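Local coordinates for protein ADP compounds hydrolase nudE (Escherichia coli, PDB 1VHZ) that hydrolyses ADP-ribose, NADH and the adenosine dinucleotides Ap2A and Ap3A, using magnesium or another divalent cation, as a homodimeric Nudix enzyme, at residues A[82-85]-A[86-90]; A[154-157]-A[158-161]; A[174-177]-A[178-181]. One frame throughout, in Å; residues are numbered along the deposited sequence.

Interaction 1. Residues A[82-85]-A[86-90]; sequences GLID and PGESV
Glu-88 keeps its chain extended beyond CG (chi2 -174°), which carries the carboxylate back to Asp-85, whose own CG stands beside its backbone N. The two acids lie side by side and point the same way, their carboxylate planes 12° apart. Glu-88 OE1 accepts the backbone N of Asp-85 at 2.9 Å, on its anti side and 31° out of the carboxylate plane. Glu-88 N donates to Asp-85 O, also at 2.9 Å, closing a type II turn. Proline and glycine suit its middle: Pro-86 has its phi fixed near the required value, and at Gly-87, with its positive phi, a side chain would jam against the preceding carbonyl. With Asp-85 OD2 and Glu-88 OE1 only 3.8 Å apart, the like charges are probably eased by Arg-49, in a salt bridge with Asp-85, and Arg-96, in one with Glu-88. An alanine in place of Glu-88 is likely to leave Asp-85 N without its side-chain acceptor and Arg-96 without its salt-bridge mate. Beyond the turn, Ile-84 CD1 rests 3.6 Å from Val-90 CG1, branched apolar groups packing where the helix starts. Ser-89, at the N-cap of helix 90-102, uses its hydroxyl to cap a backbone N just beyond. This is the opening of the Nudix box, a loop-helix-loop motif entered from strand 80-83, whose helix carries Glu-97 and Glu-101, probable ligands of the divalent metal.

Interaction 2. Residues A[154-157]-A[158-161]; sequences LAHM and MDLL
His-156 and Asp-159 run side by side and point the same way in the largely 3-10 connection 154-161, which lies between strand 149-153 and helix 169-184 of the Nudix fold. The imidazole and carboxylate planes stand 34° apart. Asp-159 OD2 comes within 3.2 Å of His-156 CB and lies obliquely to the ring. What joins the polar ends is a water: it sits at the ring edge, in plane, 2.7 Å from His-156 ND1, and donates to Asp-159 OD1. Both side chains place CG beside their own backbone N (chi1 -63° for His-156 and -58° for Asp-159), and the two groups end up alongside one another. Polar residues suit this exposed flank.

The backbone beneath is tied in the i to i+3 pattern of a 3-10 helix. Asp-159 N reaches His-156 O at 2.9 Å. The same carbonyl also accepts from Trp-152 NE1, so two donors grip it.

Met-157 and Met-158 carry long, flexible thioethers that can fit an uneven apolar surface. Met-157 bends at chi3 and lies against Leu-62 and Arg-179, while Met-158 bends at both chi2 and chi3 and packs on Phe-176 and Arg-179 of helix 169-184. Buried Leu-160 meets Trp-152 and Phe-166; Leu-160 CD1 also lies 3.6 Å from Met-157 O, the oxygen that Leu-160 N bonds at 3.2 Å.

Interaction 3. Residues A[174-177]-A[178-181]; sequences ALFL and VREW
Arg-179 lies alongside Phe-176, its NH2 at the edge of the phenyl ring and near the ring plane, 3.8 Å from CD2. Guanidinium and ring planes are 70° apart, and with the nitrogen at the rim this is no stack over the ring face. The arginine gets there with CG anti to the backbone N (chi1 -176°) and the chain extended as far as NE, reaching back along the helix. A water lies in plane at the edges of both flat groups; it accepts from Arg-179 NH2 at 3.2 Å and donates to Phe-176 O and, at 2.6 Å, to Glu-180 OE2. Phe-176 O thus takes two donors, this water and Glu-180 N at 3.1 Å, the latter an ordinary i to i+4 helix bond. Across the dimer, Arg-179 NH2 is salt-bridged to Glu-180 of the second subunit, and Glu-180 OE2 to Arg-179 of the second subunit. Phenylalanine suits this interface because its ring can lie nearly parallel to that of Phe-176 of the second subunit, planes about 10° apart. Compact Ala-174 and branched Val-178 occupy the inner side, with Val-178 CG2 3.2 Å from Ala-174 O. Here helix 169-184 lies on the sheet: Ala-174 packs on Met-53 and Val-178 on Val-55, both of strand 51-58, while Leu-177 and Trp-181 cover strands 104-116 and 125-136.

Interactions 2 and 3 form one packed unit, their centres about 11 Å apart: Met-158 CE lies 3.4 Å from Phe-176 CE2, and Leu-161 CD1 lies 3.6 Å from Leu-175 CD2. The connection 154-161 thereby lines the flank of the helix whose Phe-176, Leu-177, Arg-179 and Glu-180 meet the second subunit; Leu-161 O accepts a hydrogen bond from Lys-113 NZ of the second subunit. Interaction 1 stands apart, its centre about 29 Å from that of interaction 2 and 22 Å from that of interaction 3. It alone belongs to the catalytic motif: the side chain of Leu-83 is about 5 Å from that of Glu-97, a probable metal ligand.

Interaction 1. Residues A[82-85]-A[86-90]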
loop_
_atom_site.group_PDB
_atom_site.type_symbol
_atom_site.label_atom_id
_atom_site.label_comp_id
_atom_site.label_asym_id
_atom_site.label_seq_id
_atom_site.Cartn_x
_atom_site.Cartn_y
_atom_site.Cartn_z
ATOM N N GLY A 82 -10.902 -6.711 5.759
ATOM C CA GLY A 82 -12.062 -7.209 5.022
ATOM C C GLY A 82 -12.706 -6.062 4.241
ATOM O O GLY A 82 -12.238 -4.929 4.229
ATOM N N LEU A 83 -13.820 -6.364 3.595
ATOM C CA LEU A 83 -14.555 -5.395 2.828
ATOM C C LEU A 83 -15.758 -4.854 3.594
ATOM O O LEU A 83 -16.345 -5.524 4.431
ATOM C CB LEU A 83 -15.050 -6.046 1.521
ATOM C CG LEU A 83 -13.942 -6.522 0.584
ATOM C CD1 LEU A 83 -14.545 -7.226 -0.636
ATOM C CD2 LEU A 83 -13.080 -5.347 0.151
ATOM N N ILE A 84 -16.083 -3.598 3.300
ATOM C CA ILE A 84 -17.273 -2.981 3.909
ATOM C C ILE A 84 -18.465 -3.374 3.034
ATOM O O ILE A 84 -18.407 -3.085 1.832
ATOM C CB ILE A 84 -17.122 -1.447 3.918
ATOM C CG1 ILE A 84 -15.920 -1.080 4.805
ATOM C CG2 ILE A 84 -18.428 -0.801 4.357
ATOM C CD1 ILE A 84 -15.710 0.405 5.026
ATOM N N ASP A 85 -19.475 -4.037 3.557
ATOM C CA ASP A 85 -20.616 -4.405 2.695
ATOM C C ASP A 85 -21.466 -3.161 2.447
ATOM O O ASP A 85 -21.547 -2.290 3.311
ATOM C CB ASP A 85 -21.430 -5.531 3.321
ATOM C CG ASP A 85 -20.655 -6.824 3.510
ATOM O OD1 ASP A 85 -19.741 -7.121 2.719
ATOM O OD2 ASP A 85 -20.944 -7.593 4.452
ATOM N N PRO A 86 -22.062 -3.047 1.270
ATOM C CA PRO A 86 -22.913 -1.913 0.936
ATOM C C PRO A 86 -23.951 -1.668 2.021
ATOM O O PRO A 86 -24.593 -2.594 2.519
ATOM C CB PRO A 86 -23.563 -2.285 -0.382
ATOM C CG PRO A 86 -22.803 -3.428 -0.935
ATOM C CD PRO A 86 -22.017 -4.059 0.189
ATOM N N GLY A 87 -24.084 -0.427 2.471
ATOM C CA GLY A 87 -25.037 -0.100 3.526
ATOM C C GLY A 87 -24.400 -0.049 4.905
ATOM O O GLY A 87 -24.964 0.527 5.836
ATOM N N GLU A 88 -23.223 -0.642 5.092
ATOM C CA GLU A 88 -22.543 -0.676 6.370
ATOM C C GLU A 88 -21.642 0.529 6.593
ATOM O O GLU A 88 -21.004 0.989 5.651
ATOM C CB GLU A 88 -21.587 -1.896 6.417
ATOM C CG GLU A 88 -22.079 -3.194 6.943
ATOM C CD GLU A 88 -21.079 -4.317 7.099
ATOM O OE1 GLU A 88 -20.034 -4.416 6.407
ATOM O OE2 GLU A 88 -21.354 -5.216 7.939
ATOM N N SER A 89 -21.584 1.024 7.826
ATOM C CA SER A 89 -20.642 2.107 8.125
ATOM C C SER A 89 -19.279 1.439 8.418
ATOM O O SER A 89 -19.225 0.210 8.555
ATOM C CB SER A 89 -21.066 2.850 9.393
ATOM O OG SER A 89 -20.857 2.030 10.530
ATOM N N VAL A 90 -18.209 2.198 8.597
ATOM C CA VAL A 90 -16.930 1.592 8.909
ATOM C C VAL A 90 -16.948 0.878 10.264
ATOM O O VAL A 90 -16.238 -0.112 10.415
ATOM C CB VAL A 90 -15.741 2.581 8.965
ATOM C CG1 VAL A 90 -15.284 2.907 7.564
ATOM C CG2 VAL A 90 -16.139 3.836 9.746
HETATM O O HOH W 1 -22.992 -7.084 6.250
#

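Interaction 2. Residues A[154-157]-A[158-161]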
loop_
_atom_site.group_PDB
_atom_site.type_symbol
_atom_site.label_atom_id
_atom_site.label_comp_id
_atom_site.label_asym_id
_atom_site.label_seq_id
_atom_site.Cartn_x
_atom_site.Cartn_y
_atom_site.Cartn_z
ATOM N N LEU A 154 2.119 -3.812 23.197
ATOM C CA LEU A 154 2.177 -2.445 22.703
ATOM C C LEU A 154 3.550 -1.834 22.939
ATOM O O LEU A 154 4.086 -1.110 22.097
ATOM C CB LEU A 154 1.160 -1.556 23.460
ATOM C CG LEU A 154 -0.314 -1.749 23.113
ATOM C CD1 LEU A 154 -1.169 -0.719 23.857
ATOM C CD2 LEU A 154 -0.539 -1.643 21.618
ATOM N N ALA A 155 4.110 -2.132 24.108
ATOM C CA ALA A 155 5.412 -1.644 24.519
ATOM C C ALA A 155 6.513 -2.047 23.552
ATOM O O ALA A 155 7.545 -1.371 23.500
ATOM C CB ALA A 155 5.735 -2.112 25.951
ATOM N N HIS A 156 6.326 -3.085 22.749
ATOM C CA HIS A 156 7.302 -3.519 21.761
ATOM C C HIS A 156 6.690 -3.583 20.368
ATOM O O HIS A 156 7.195 -4.270 19.468
ATOM C CB HIS A 156 7.869 -4.913 22.142
ATOM C CG HIS A 156 8.606 -4.806 23.455
ATOM N ND1 HIS A 156 9.830 -4.174 23.537
ATOM C CD2 HIS A 156 8.255 -5.158 24.714
ATOM C CE1 HIS A 156 10.222 -4.177 24.799
ATOM N NE2 HIS A 156 9.293 -4.771 25.533
ATOM N N MET A 157 5.648 -2.803 20.136
ATOM C CA MET A 157 4.930 -2.723 18.881
ATOM C C MET A 157 5.860 -2.569 17.656
ATOM O O MET A 157 5.572 -3.115 16.608
ATOM C CB MET A 157 4.110 -1.443 18.783
ATOM C CG MET A 157 2.810 -1.186 19.401
ATOM S SD MET A 157 2.464 0.603 19.300
ATOM C CE MET A 157 1.431 0.581 17.823
ATOM N N MET A 158 6.790 -1.611 17.751
ATOM C CA MET A 158 7.725 -1.334 16.684
ATOM C C MET A 158 8.588 -2.519 16.334
ATOM O O MET A 158 9.094 -2.547 15.198
ATOM C CB MET A 158 8.544 -0.055 16.951
ATOM C CG MET A 158 7.668 1.192 17.151
ATOM S SD MET A 158 6.124 1.211 16.190
ATOM C CE MET A 158 6.727 1.614 14.571
ATOM N N ASP A 159 8.736 -3.556 17.173
ATOM C CA ASP A 159 9.534 -4.719 16.768
ATOM C C ASP A 159 8.891 -5.426 15.572
ATOM O O ASP A 159 9.569 -6.212 14.878
ATOM C CB ASP A 159 9.706 -5.730 17.886
ATOM C CG ASP A 159 10.345 -5.233 19.153
ATOM O OD1 ASP A 159 10.941 -4.139 19.146
ATOM O OD2 ASP A 159 10.244 -5.932 20.189
ATOM N N LEU A 160 7.601 -5.213 15.288
ATOM C CA LEU A 160 6.951 -5.867 14.155
ATOM C C LEU A 160 7.627 -5.557 12.823
ATOM O O LEU A 160 7.556 -6.341 11.868
ATOM C CB LEU A 160 5.466 -5.489 14.079
ATOM C CG LEU A 160 4.533 -6.245 15.052
ATOM C CD1 LEU A 160 3.229 -5.493 15.221
ATOM C CD2 LEU A 160 4.294 -7.675 14.565
ATOM N N LEU A 161 8.338 -4.444 12.728
ATOM C CA LEU A 161 9.083 -4.003 11.568
ATOM C C LEU A 161 10.308 -4.859 11.280
ATOM O O LEU A 161 10.998 -4.619 10.275
ATOM C CB LEU A 161 9.545 -2.546 11.797
ATOM C CG LEU A 161 8.680 -1.410 11.278
ATOM C CD1 LEU A 161 7.271 -1.815 10.916
ATOM C CD2 LEU A 161 8.689 -0.219 12.235
HETATM O O HOH W 2 7.716 -0.493 20.230
HETATM O O HOH W 3 11.104 -2.944 21.527
#

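Interaction 3. Residues A[174-177]-A[178-181]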
loop_
_atom_site.group_PDB
_atom_site.type_symbol
_atom_site.label_atom_id
_atom_site.label_comp_id
_atom_site.label_asym_id
_atom_site.label_seq_id
_atom_site.Cartn_x
_atom_site.Cartn_y
_atom_site.Cartn_z
ATOM N N ALA A 174 -0.673 1.426 9.260
ATOM C CA ALA A 174 -1.551 1.254 10.397
ATOM C C ALA A 174 -0.782 1.266 11.717
ATOM O O ALA A 174 -1.205 1.899 12.681
ATOM C CB ALA A 174 -2.353 -0.048 10.293
ATOM N N LEU A 175 0.306 0.507 11.773
ATOM C CA LEU A 175 1.128 0.406 12.964
ATOM C C LEU A 175 1.562 1.781 13.467
ATOM O O LEU A 175 1.342 2.120 14.618
ATOM C CB LEU A 175 2.372 -0.440 12.641
ATOM C CG LEU A 175 3.290 -0.694 13.827
ATOM C CD1 LEU A 175 2.624 -1.637 14.825
ATOM C CD2 LEU A 175 4.648 -1.204 13.371
ATOM N N PHE A 176 2.134 2.595 12.588
ATOM C CA PHE A 176 2.579 3.941 12.920
ATOM C C PHE A 176 1.404 4.867 13.243
ATOM O O PHE A 176 1.544 5.730 14.111
ATOM C CB PHE A 176 3.387 4.530 11.747
ATOM C CG PHE A 176 4.835 4.132 11.675
ATOM C CD1 PHE A 176 5.293 3.296 10.678
ATOM C CD2 PHE A 176 5.755 4.622 12.602
ATOM C CE1 PHE A 176 6.639 2.961 10.575
ATOM C CE2 PHE A 176 7.095 4.274 12.517
ATOM C CZ PHE A 176 7.545 3.442 11.501
ATOM N N LEU A 177 0.262 4.740 12.577
ATOM C CA LEU A 177 -0.886 5.603 12.864
ATOM C C LEU A 177 -1.474 5.306 14.240
ATOM O O LEU A 177 -1.830 6.218 14.983
ATOM C CB LEU A 177 -1.957 5.497 11.772
ATOM C CG LEU A 177 -1.556 6.149 10.430
ATOM C CD1 LEU A 177 -2.403 5.596 9.297
ATOM C CD2 LEU A 177 -1.632 7.668 10.498
ATOM N N VAL A 178 -1.533 4.032 14.621
ATOM C CA VAL A 178 -2.053 3.651 15.934
ATOM C C VAL A 178 -1.124 4.113 17.043
ATOM O O VAL A 178 -1.518 4.610 18.104
ATOM C CB VAL A 178 -2.277 2.130 15.969
ATOM C CG1 VAL A 178 -2.580 1.679 17.398
ATOM C CG2 VAL A 178 -3.429 1.757 15.028
ATOM N N ARG A 179 0.180 3.969 16.811
ATOM C CA ARG A 179 1.171 4.426 17.794
ATOM C C ARG A 179 1.043 5.934 18.002
ATOM O O ARG A 179 1.139 6.391 19.139
ATOM C CB ARG A 179 2.560 4.090 17.284
ATOM C CG ARG A 179 3.698 4.445 18.286
ATOM C CD ARG A 179 4.874 4.736 17.394
ATOM N NE ARG A 179 6.215 4.574 17.859
ATOM C CZ ARG A 179 7.213 5.141 17.142
ATOM N NH1 ARG A 179 8.463 5.012 17.534
ATOM N NH2 ARG A 179 6.904 5.828 16.039
ATOM N N GLU A 180 0.850 6.707 16.922
ATOM C CA GLU A 180 0.683 8.148 17.067
ATOM C C GLU A 180 -0.566 8.430 17.925
ATOM O O GLU A 180 -0.524 9.226 18.846
ATOM C CB GLU A 180 0.458 8.869 15.751
ATOM C CG GLU A 180 1.561 9.491 15.007
ATOM C CD GLU A 180 2.799 9.918 15.742
ATOM O OE1 GLU A 180 2.875 11.075 16.189
ATOM O OE2 GLU A 180 3.729 9.085 15.863
ATOM N N TRP A 181 -1.651 7.736 17.571
ATOM C CA TRP A 181 -2.902 7.903 18.313
ATOM C C TRP A 181 -2.730 7.527 19.781
ATOM O O TRP A 181 -3.242 8.200 20.679
ATOM C CB TRP A 181 -3.976 7.068 17.635
ATOM C CG TRP A 181 -5.320 7.069 18.292
ATOM C CD1 TRP A 181 -6.280 8.043 18.225
ATOM C CD2 TRP A 181 -5.862 6.008 19.087
ATOM N NE1 TRP A 181 -7.395 7.636 18.932
ATOM C CE2 TRP A 181 -7.166 6.395 19.465
ATOM C CE3 TRP A 181 -5.366 4.766 19.502
ATOM C CZ2 TRP A 181 -7.973 5.600 20.273
ATOM C CZ3 TRP A 181 -6.179 3.970 20.300
ATOM C CH2 TRP A 181 -7.465 4.391 20.678
HETATM O O HOH W 4 4.049 6.697 14.939
#